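Local coordinates for 4,5-DOPA dioxygenase extradiol (PDB 2PW6), which opens the catechol ring of L-DOPA between carbons 4 and 5 in vitro, as a zinc-binding extradiol dioxygenase whose physiological substrate is unknown, at residues A[122-125]-A[126-130]; A[149-152]-A[153-157]; A[160-163]-A[164-167]; A[208-211]-A[212-215]. All blocks are in the same frame, centred on the assembly; numbering follows the deposited sequence.

Overall arrangement
All four contacts are local, each formed along a single run of chain within the LigB-type catalytic domain. Interaction 1 lies in a buried helix beside the zinc site, and interaction 2 in a half-buried helix about 24 Å away between centres, across the chain's centre; both set a tryptophan against an aliphatic or selenium-bearing side chain one turn on. Interaction 3 continues the chain from interaction 2 into the turn that enters strand 167-173, where backbone bonds, and charged pairings with other parts of the chain, replace the aromatic packing. Interaction 4 is a surface 3-10 turn that leans on helix 149-159, so interactions 2 and 4 touch directly while interaction 3 stays clear of interaction 4.

Interaction 1 (A[122-125]-A[126-130]); sequences GSWG and VLIKM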
loop_
_atom_site.group_PDB
_atom_site.type_symbol
_atom_site.label_atom_id
_atom_site.label_comp_id
_atom_site.label_asym_id
_atom_site.label_seq_id
_atom_site.Cartn_x
_atom_site.Cartn_y
_atom_site.Cartn_z
ATOM N N GLY A 122 -5.264 -5.301 -0.671
ATOM C CA GLY A 122 -6.628 -5.776 -0.825
ATOM C C GLY A 122 -6.834 -6.586 -2.090
ATOM O O GLY A 122 -7.523 -7.603 -2.060
ATOM N N SER A 123 -6.271 -6.105 -3.205
ATOM C CA SER A 123 -6.419 -6.758 -4.507
ATOM C C SER A 123 -5.638 -8.052 -4.553
ATOM O O SER A 123 -6.131 -9.073 -4.995
ATOM C CB SER A 123 -5.937 -5.845 -5.638
ATOM O OG SER A 123 -6.943 -4.897 -5.944
ATOM N N TRP A 124 -4.400 -7.957 -4.092
ATOM C CA TRP A 124 -3.513 -9.084 -3.885
ATOM C C TRP A 124 -4.134 -10.147 -2.970
ATOM O O TRP A 124 -3.951 -11.329 -3.198
ATOM C CB TRP A 124 -2.203 -8.557 -3.318
ATOM C CG TRP A 124 -1.206 -9.603 -2.979
ATOM C CD1 TRP A 124 -0.325 -10.207 -3.829
ATOM C CD2 TRP A 124 -0.965 -10.153 -1.691
ATOM N NE1 TRP A 124 0.445 -11.117 -3.146
ATOM C CE2 TRP A 124 0.069 -11.110 -1.832
ATOM C CE3 TRP A 124 -1.536 -9.945 -0.425
ATOM C CZ2 TRP A 124 0.561 -11.849 -0.755
ATOM C CZ3 TRP A 124 -1.057 -10.686 0.648
ATOM C CH2 TRP A 124 -0.010 -11.633 0.475
ATOM N N GLY A 125 -4.874 -9.699 -1.953
ATOM C CA GLY A 125 -5.575 -10.548 -1.019
ATOM C C GLY A 125 -6.691 -11.306 -1.699
ATOM O O GLY A 125 -6.897 -12.506 -1.431
ATOM N N VAL A 126 -7.419 -10.626 -2.581
ATOM C CA VAL A 126 -8.461 -11.308 -3.367
ATOM C C VAL A 126 -7.877 -12.304 -4.373
ATOM O O VAL A 126 -8.371 -13.416 -4.495
ATOM C CB VAL A 126 -9.409 -10.338 -4.084
ATOM C CG1 VAL A 126 -10.237 -11.074 -5.152
ATOM C CG2 VAL A 126 -10.330 -9.641 -3.067
ATOM N N LEU A 127 -6.825 -11.902 -5.077
ATOM C CA LEU A 127 -6.219 -12.730 -6.105
ATOM C C LEU A 127 -5.447 -13.944 -5.549
ATOM O O LEU A 127 -5.537 -15.023 -6.117
ATOM C CB LEU A 127 -5.327 -11.887 -7.033
ATOM C CG LEU A 127 -6.035 -10.858 -7.924
ATOM C CD1 LEU A 127 -5.030 -9.975 -8.561
ATOM C CD2 LEU A 127 -6.935 -11.491 -8.992
ATOM N N ILE A 128 -4.699 -13.783 -4.456
ATOM C CA ILE A 128 -3.958 -14.930 -3.858
ATOM C C ILE A 128 -4.885 -16.025 -3.324
ATOM O O ILE A 128 -4.513 -17.196 -3.332
ATOM C CB ILE A 128 -2.938 -14.553 -2.729
ATOM C CG1 ILE A 128 -3.595 -13.687 -1.634
ATOM C CG2 ILE A 128 -1.668 -13.953 -3.314
ATOM C CD1 ILE A 128 -2.875 -13.723 -0.236
ATOM N N LYS A 129 -6.074 -15.629 -2.871
ATOM C CA LYS A 129 -7.099 -16.552 -2.426
ATOM C C LYS A 129 -7.855 -17.175 -3.590
ATOM O O LYS A 129 -8.214 -18.358 -3.534
ATOM C CB LYS A 129 -8.110 -15.836 -1.511
ATOM C CG LYS A 129 -7.567 -15.484 -0.136
ATOM C CD LYS A 129 -7.103 -16.720 0.620
ATOM C CE LYS A 129 -6.119 -16.358 1.720
ATOM N NZ LYS A 129 -6.129 -17.377 2.821
HETATM N N MSE A 130 -8.107 -16.372 -4.630
HETATM C CA MSE A 130 -8.986 -16.747 -5.719
HETATM C C MSE A 130 -8.279 -17.721 -6.653
HETATM O O MSE A 130 -8.792 -18.812 -6.932
HETATM C CB MSE A 130 -9.442 -15.507 -6.470
HETATM C CG MSE A 130 -10.739 -15.640 -7.165
HETATM SE SE MSE A 130 -11.496 -13.913 -7.723
HETATM C CE MSE A 130 -12.765 -14.650 -8.962
#
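Ile128 lies against one face of the Trp124 indole, one turn further along helix 121-130. CD1 stands over the six-membered ring, 3.7 Å from its centroid and 17° off the normal, while CG2 sits 3.5 Å from Trp124 NE1, nearer the rim. NE1 itself is hydrogen-bonded to the His88 carbonyl, which would hold the ring's rotation, and Trp184 of a neighbouring subunit also meets the ring. An alanine in place of Trp124 would take away the surface under Ile128 and is likely to leave the His88 carbonyl without its donor. The main chain is packed as closely as this face: Leu127 N bonds to Ser123 O at 2.9 Å, and Leu127 CG lies 3.4 Å from the same oxygen. Val126 packs on Leu20 and Trp38. Among these otherwise buried residues Ile128 is the one that is partly exposed, so the solvent side of the contact lies there. Gly122 runs close to the zinc ligand His22, and Ser123 OG bonds to Ser55 and Ser172, placing this aromatic-aliphatic i, i+4 pair on a helix that borders the metal site of a LigB-type dioxygenase.

Interaction 2 (A[149-152]-A[153-157]); sequences AAWH and FEMGR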
loop_
_atom_site.group_PDB
_atom_site.type_symbol
_atom_site.label_atom_id
_atom_site.label_comp_id
_atom_site.label_asym_id
_atom_site.label_seq_id
_atom_site.Cartn_x
_atom_site.Cartn_y
_atom_site.Cartn_z
ATOM N N ALA A 149 -19.059 9.439 -12.782
ATOM C CA ALA A 149 -19.569 8.096 -12.511
ATOM C C ALA A 149 -20.247 7.386 -13.693
ATOM O O ALA A 149 -20.143 6.146 -13.812
ATOM C CB ALA A 149 -20.532 8.129 -11.301
ATOM N N ALA A 150 -20.990 8.165 -14.488
ATOM C CA ALA A 150 -21.723 7.699 -15.655
ATOM C C ALA A 150 -20.755 7.125 -16.722
ATOM O O ALA A 150 -21.025 6.107 -17.352
ATOM C CB ALA A 150 -22.549 8.866 -16.242
ATOM N N TRP A 151 -19.625 7.800 -16.865
ATOM C CA TRP A 151 -18.557 7.442 -17.768
ATOM C C TRP A 151 -17.926 6.088 -17.368
ATOM O O TRP A 151 -17.771 5.181 -18.203
ATOM C CB TRP A 151 -17.532 8.597 -17.782
ATOM C CG TRP A 151 -16.491 8.485 -18.847
ATOM C CD1 TRP A 151 -16.500 9.084 -20.090
ATOM C CD2 TRP A 151 -15.270 7.727 -18.773
ATOM N NE1 TRP A 151 -15.351 8.749 -20.780
ATOM C CE2 TRP A 151 -14.581 7.920 -19.998
ATOM C CE3 TRP A 151 -14.688 6.910 -17.784
ATOM C CZ2 TRP A 151 -13.340 7.326 -20.263
ATOM C CZ3 TRP A 151 -13.450 6.325 -18.045
ATOM C CH2 TRP A 151 -12.791 6.536 -19.282
ATOM N N HIS A 152 -17.589 5.942 -16.088
ATOM C CA HIS A 152 -17.133 4.662 -15.561
ATOM C C HIS A 152 -18.146 3.553 -15.731
ATOM O O HIS A 152 -17.759 2.417 -16.004
ATOM C CB HIS A 152 -16.710 4.809 -14.119
ATOM C CG HIS A 152 -15.665 5.864 -13.936
ATOM N ND1 HIS A 152 -14.359 5.675 -14.316
ATOM C CD2 HIS A 152 -15.747 7.139 -13.475
ATOM C CE1 HIS A 152 -13.666 6.771 -14.055
ATOM N NE2 HIS A 152 -14.486 7.677 -13.548
ATOM N N PHE A 153 -19.438 3.868 -15.591
ATOM C CA PHE A 153 -20.503 2.906 -15.932
ATOM C C PHE A 153 -20.458 2.550 -17.433
ATOM O O PHE A 153 -20.539 1.371 -17.790
ATOM C CB PHE A 153 -21.904 3.423 -15.524
ATOM C CG PHE A 153 -23.030 2.408 -15.734
ATOM C CD1 PHE A 153 -23.433 1.573 -14.704
ATOM C CD2 PHE A 153 -23.684 2.307 -16.958
ATOM C CE1 PHE A 153 -24.465 0.648 -14.891
ATOM C CE2 PHE A 153 -24.696 1.369 -17.168
ATOM C CZ PHE A 153 -25.092 0.545 -16.115
ATOM N N GLU A 154 -20.361 3.562 -18.297
ATOM C CA GLU A 154 -20.191 3.320 -19.746
ATOM C C GLU A 154 -18.988 2.428 -20.078
ATOM O O GLU A 154 -19.077 1.619 -20.995
ATOM C CB GLU A 154 -20.135 4.612 -20.572
ATOM C CG GLU A 154 -21.435 5.427 -20.630
ATOM C CD GLU A 154 -22.658 4.694 -21.208
ATOM O OE1 GLU A 154 -22.553 3.518 -21.662
ATOM O OE2 GLU A 154 -23.746 5.327 -21.188
HETATM N N MSE A 155 -17.898 2.568 -19.315
HETATM C CA MSE A 155 -16.727 1.670 -19.410
HETATM C C MSE A 155 -17.058 0.187 -19.283
HETATM O O MSE A 155 -16.581 -0.624 -20.075
HETATM C CB MSE A 155 -15.672 2.013 -18.363
HETATM C CG MSE A 155 -14.936 3.296 -18.614
HETATM SE SE MSE A 155 -13.841 3.197 -20.284
HETATM C CE MSE A 155 -12.375 2.079 -19.605
ATOM N N GLY A 156 -17.842 -0.170 -18.271
ATOM C CA GLY A 156 -18.288 -1.549 -18.116
ATOM C C GLY A 156 -19.240 -1.982 -19.216
ATOM O O GLY A 156 -19.348 -3.163 -19.517
ATOM N N ARG A 157 -19.952 -1.023 -19.805
ATOM C CA ARG A 157 -20.774 -1.295 -20.972
ATOM C C ARG A 157 -19.891 -1.728 -22.165
ATOM O O ARG A 157 -20.234 -2.652 -22.902
ATOM C CB ARG A 157 -21.598 -0.047 -21.340
ATOM C CG ARG A 157 -22.854 0.167 -20.541
ATOM C CD ARG A 157 -23.938 -0.718 -21.105
ATOM N NE ARG A 157 -24.959 -1.088 -20.121
ATOM C CZ ARG A 157 -26.066 -0.387 -19.888
ATOM N NH1 ARG A 157 -26.301 0.760 -20.530
ATOM N NH2 ARG A 157 -26.947 -0.825 -18.998
#
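Met155 lies alongside the Trp151 indole, both side chains pointing the same way from helix 149-159. Its CG comes within 3.4 Å of Trp151 CZ3, and its selenium, SE in this selenomethionine, is 4.1 Å from the centroid of the six-membered ring. The selenium approaches obliquely, 31° off the ring normal, with Trp151 CH2 its nearest ring atom at 3.6 Å. Trp151 swings CG anti to its own nitrogen (chi1 -170°), which carries the indole along the helix toward the next turn, and Met155 folds at chi2 and chi3 to follow the ring instead of extending past it. This is a Met-aromatic pair at i, i+4, with the main chain beneath it closed by Met155 N to Trp151 O at 2.8 Å. The helix belongs to the crossover that joins the parallel strands 138-144 and 167-173, with strand 50-60 between them in the sheet. A serine in place of Trp151 would probably open a gap beside Met155 and leave its selenium free to turn. Next out, Trp151 CE3 lies 3.7 Å above the His152 ring plane, toward that ring's rim. Both ring nitrogens of His152 are bonded: NE2 donates to the Lys147 carbonyl and ND1 pairs with Tyr240 OH. On another flank of the helix, Phe153 sets CE2 over the centre of the Arg157 guanidinium, 3.5 Å above its plane. Tyr240 of helix 236-243 also touches Met155, while Ile108 and Asp144 meet the indole.

Interaction 3 (A[160-163]-A[164-167]); sequences AALR and DEGI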
loop_
_atom_site.group_PDB
_atom_site.type_symbol
_atom_site.label_atom_id
_atom_site.label_comp_id
_atom_site.label_asym_id
_atom_site.label_seq_id
_atom_site.Cartn_x
_atom_site.Cartn_y
_atom_site.Cartn_z
ATOM N N ALA A 160 -18.143 -5.247 -21.552
ATOM C CA ALA A 160 -19.097 -6.356 -21.615
ATOM C C ALA A 160 -18.792 -7.341 -22.763
ATOM O O ALA A 160 -18.778 -8.558 -22.554
ATOM C CB ALA A 160 -20.559 -5.821 -21.702
ATOM N N ALA A 161 -18.512 -6.813 -23.956
ATOM C CA ALA A 161 -18.136 -7.671 -25.083
ATOM C C ALA A 161 -17.036 -8.695 -24.731
ATOM O O ALA A 161 -17.068 -9.824 -25.195
ATOM C CB ALA A 161 -17.726 -6.816 -26.319
ATOM N N LEU A 162 -16.067 -8.318 -23.915
ATOM C CA LEU A 162 -14.978 -9.250 -23.604
ATOM C C LEU A 162 -15.411 -10.485 -22.820
ATOM O O LEU A 162 -14.646 -11.462 -22.710
ATOM C CB LEU A 162 -13.857 -8.557 -22.861
ATOM C CG LEU A 162 -13.121 -7.404 -23.529
ATOM C CD1 LEU A 162 -12.301 -6.711 -22.462
ATOM C CD2 LEU A 162 -12.241 -7.922 -24.684
ATOM N N ARG A 163 -16.639 -10.452 -22.295
ATOM C CA ARG A 163 -17.143 -11.549 -21.489
ATOM C C ARG A 163 -17.473 -12.791 -22.332
ATOM O O ARG A 163 -17.395 -13.917 -21.842
ATOM C CB ARG A 163 -18.331 -11.093 -20.647
ATOM C CG ARG A 163 -17.962 -10.070 -19.556
ATOM C CD ARG A 163 -19.197 -9.634 -18.784
ATOM N NE ARG A 163 -19.865 -10.785 -18.165
ATOM C CZ ARG A 163 -21.179 -10.879 -17.965
ATOM N NH1 ARG A 163 -22.003 -9.876 -18.298
ATOM N NH2 ARG A 163 -21.670 -11.983 -17.421
ATOM N N ASP A 164 -17.814 -12.562 -23.599
ATOM C CA ASP A 164 -18.020 -13.626 -24.593
ATOM C C ASP A 164 -16.702 -14.071 -25.286
ATOM O O ASP A 164 -16.715 -14.970 -26.128
ATOM C CB ASP A 164 -19.022 -13.147 -25.644
ATOM C CG ASP A 164 -20.387 -12.811 -25.055
ATOM O OD1 ASP A 164 -20.847 -13.548 -24.166
ATOM O OD2 ASP A 164 -21.012 -11.819 -25.496
ATOM N N GLU A 165 -15.577 -13.451 -24.920
ATOM C CA GLU A 165 -14.266 -13.801 -25.473
ATOM C C GLU A 165 -13.360 -14.492 -24.462
ATOM O O GLU A 165 -12.139 -14.437 -24.599
ATOM C CB GLU A 165 -13.564 -12.563 -26.032
ATOM C CG GLU A 165 -14.314 -11.909 -27.179
ATOM C CD GLU A 165 -13.783 -10.545 -27.560
ATOM O OE1 GLU A 165 -12.598 -10.241 -27.289
ATOM O OE2 GLU A 165 -14.563 -9.771 -28.156
ATOM N N GLY A 166 -13.962 -15.141 -23.463
ATOM C CA GLY A 166 -13.228 -15.889 -22.423
ATOM C C GLY A 166 -12.589 -15.055 -21.314
ATOM O O GLY A 166 -11.688 -15.541 -20.599
ATOM N N ILE A 167 -13.045 -13.808 -21.160
ATOM C CA ILE A 167 -12.362 -12.856 -20.273
ATOM C C ILE A 167 -13.215 -12.512 -19.064
ATOM O O ILE A 167 -14.360 -12.093 -19.196
ATOM C CB ILE A 167 -11.897 -11.526 -20.993
ATOM C CG1 ILE A 167 -11.110 -11.796 -22.294
ATOM C CG2 ILE A 167 -11.165 -10.580 -20.002
ATOM C CD1 ILE A 167 -9.933 -12.756 -22.167
#
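This is a turn in which Leu162 and Ile167 close on each other, carrying the chain out of the region after helix 149-159 and into strand 167-173. Leu162 O accepts Ile167 N at 3.2 Å, a six-to-one bond, and takes a second, weak one from Glu165 N. One residue earlier, Asp164 N bonds to Ala161 O at 3.3 Å. Gly166 has positive phi (78°), a conformation that favours glycine, and turns the backbone round. The six-to-one bond, this glycine and the apolar touch of Leu162 CB on Ile167 CB at 4.0 Å recall a Schellman motif, but Gly166 N is 4.0 Å from Arg163 O, long for the five-to-two bond that would complete it. Glu165 extends beyond CG and crosses Leu162 obliquely, bringing OE1 to 3.5 Å from Leu162 CD2. Inward, Leu162 packs on Leu101 and Leu104 of helix 95-105, and Ile167 on Ala50 and Val52 of strand 50-60. The charged ends pair with other parts of the chain: Glu165 with Arg100, Asp164 with Arg14, and Arg163 with Glu249 and the Met15 carbonyl. The chemistry thus splits: the backbone bonds, the glycine and the aliphatic pair together probably set the bend, while the charges, making no pairs within the turn, would tie it to separate regions of the protein.

Interaction 4 (A[208-211]-A[212-215]); sequences QGPV and EQHP
Two successive i, i+3 bonds, Gln213 N to Pro210 O at 2.9 Å and His214 N to Val211 O at 2.8 Å, wind the chain into a short 3-10 turn, both donors lying above the carbonyl planes. Just ahead of it Gly209 takes backbone angles that call for glycine, since a CB there would be jammed against the preceding carbonyl and would clash with Pro210 CD. The side chains add little within the turn. Pro210 CB meets Gln213 CG at 3.9 Å, the proline ring and the glutamine stem crossing; Gln213 lies off a staggered position at chi1 (-30°). His214 CB rests 3.2 Å from Val211 O, and with CG anti to the backbone N (chi1 -160°) its imidazole meets the rings of Trp207 and Phe153. Its ND1 bonds to Leu216 N, and since that backbone atom is a donor, ND1 would act as acceptor. Val211 reaches helix 149-159, packing its methyls on Phe153 and Glu154, and the more exposed Glu212 touches Ala150. The turn thereby lies against the first half of helix 149-159, within the long connection between helices 192-202 and 225-228.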
loop_
_atom_site.group_PDB
_atom_site.type_symbol
_atom_site.label_atom_id
_atom_site.label_comp_id
_atom_site.label_asym_id
_atom_site.label_seq_id
_atom_site.Cartn_x
_atom_site.Cartn_y
_atom_site.Cartn_z
ATOM N N GLN A 208 -32.724 -0.620 -13.938
ATOM C CA GLN A 208 -32.652 -0.520 -15.395
ATOM C C GLN A 208 -33.243 0.797 -15.871
ATOM O O GLN A 208 -34.257 1.245 -15.341
ATOM C CB GLN A 208 -33.399 -1.675 -16.042
ATOM C CG GLN A 208 -33.023 -3.065 -15.524
ATOM C CD GLN A 208 -33.213 -4.127 -16.583
ATOM O OE1 GLN A 208 -33.420 -3.816 -17.754
ATOM N NE2 GLN A 208 -33.128 -5.387 -16.182
ATOM N N GLY A 209 -32.596 1.418 -16.854
ATOM C CA GLY A 209 -33.066 2.677 -17.414
ATOM C C GLY A 209 -31.907 3.511 -17.925
ATOM O O GLY A 209 -30.803 2.988 -18.073
ATOM N N PRO A 210 -32.138 4.815 -18.190
ATOM C CA PRO A 210 -31.035 5.678 -18.646
ATOM C C PRO A 210 -29.945 5.805 -17.588
ATOM O O PRO A 210 -30.257 6.021 -16.418
ATOM C CB PRO A 210 -31.701 7.046 -18.880
ATOM C CG PRO A 210 -33.188 6.775 -18.910
ATOM C CD PRO A 210 -33.412 5.549 -18.067
ATOM N N VAL A 211 -28.686 5.678 -18.018
ATOM C CA VAL A 211 -27.495 5.722 -17.153
ATOM C C VAL A 211 -27.495 6.946 -16.223
ATOM O O VAL A 211 -27.293 6.822 -15.015
ATOM C CB VAL A 211 -26.173 5.623 -18.008
ATOM C CG1 VAL A 211 -26.126 6.720 -19.080
ATOM C CG2 VAL A 211 -24.911 5.648 -17.141
ATOM N N GLU A 212 -27.764 8.110 -16.809
ATOM C CA GLU A 212 -27.835 9.391 -16.116
ATOM C C GLU A 212 -28.793 9.410 -14.926
ATOM O O GLU A 212 -28.628 10.214 -14.009
ATOM C CB GLU A 212 -28.247 10.487 -17.107
ATOM C CG GLU A 212 -27.239 10.754 -18.222
ATOM C CD GLU A 212 -25.898 11.302 -17.716
ATOM O OE1 GLU A 212 -25.124 10.525 -17.106
ATOM O OE2 GLU A 212 -25.615 12.507 -17.952
ATOM N N GLN A 213 -29.791 8.536 -14.959
ATOM C CA GLN A 213 -30.763 8.425 -13.882
ATOM C C GLN A 213 -30.539 7.188 -12.989
ATOM O O GLN A 213 -31.385 6.882 -12.138
ATOM C CB GLN A 213 -32.216 8.428 -14.425
ATOM C CG GLN A 213 -32.483 9.210 -15.726
ATOM C CD GLN A 213 -32.390 10.740 -15.583
ATOM O OE1 GLN A 213 -32.271 11.280 -14.477
ATOM N NE2 GLN A 213 -32.447 11.443 -16.724
ATOM N N HIS A 214 -29.419 6.483 -13.153
ATOM C CA HIS A 214 -29.125 5.301 -12.303
ATOM C C HIS A 214 -28.759 5.755 -10.886
ATOM O O HIS A 214 -27.847 6.564 -10.718
ATOM C CB HIS A 214 -27.991 4.455 -12.907
ATOM C CG HIS A 214 -27.934 3.036 -12.419
ATOM N ND1 HIS A 214 -27.879 2.698 -11.082
ATOM C CD2 HIS A 214 -27.883 1.864 -13.099
ATOM C CE1 HIS A 214 -27.819 1.383 -10.957
ATOM N NE2 HIS A 214 -27.823 0.851 -12.167
ATOM N N PRO A 215 -29.492 5.251 -9.863
ATOM C CA PRO A 215 -29.219 5.519 -8.442
ATOM C C PRO A 215 -27.772 5.244 -8.036
ATOM O O PRO A 215 -27.190 6.016 -7.277
ATOM C CB PRO A 215 -30.150 4.530 -7.723
ATOM C CG PRO A 215 -31.289 4.397 -8.624
ATOM C CD PRO A 215 -30.678 4.384 -10.005
#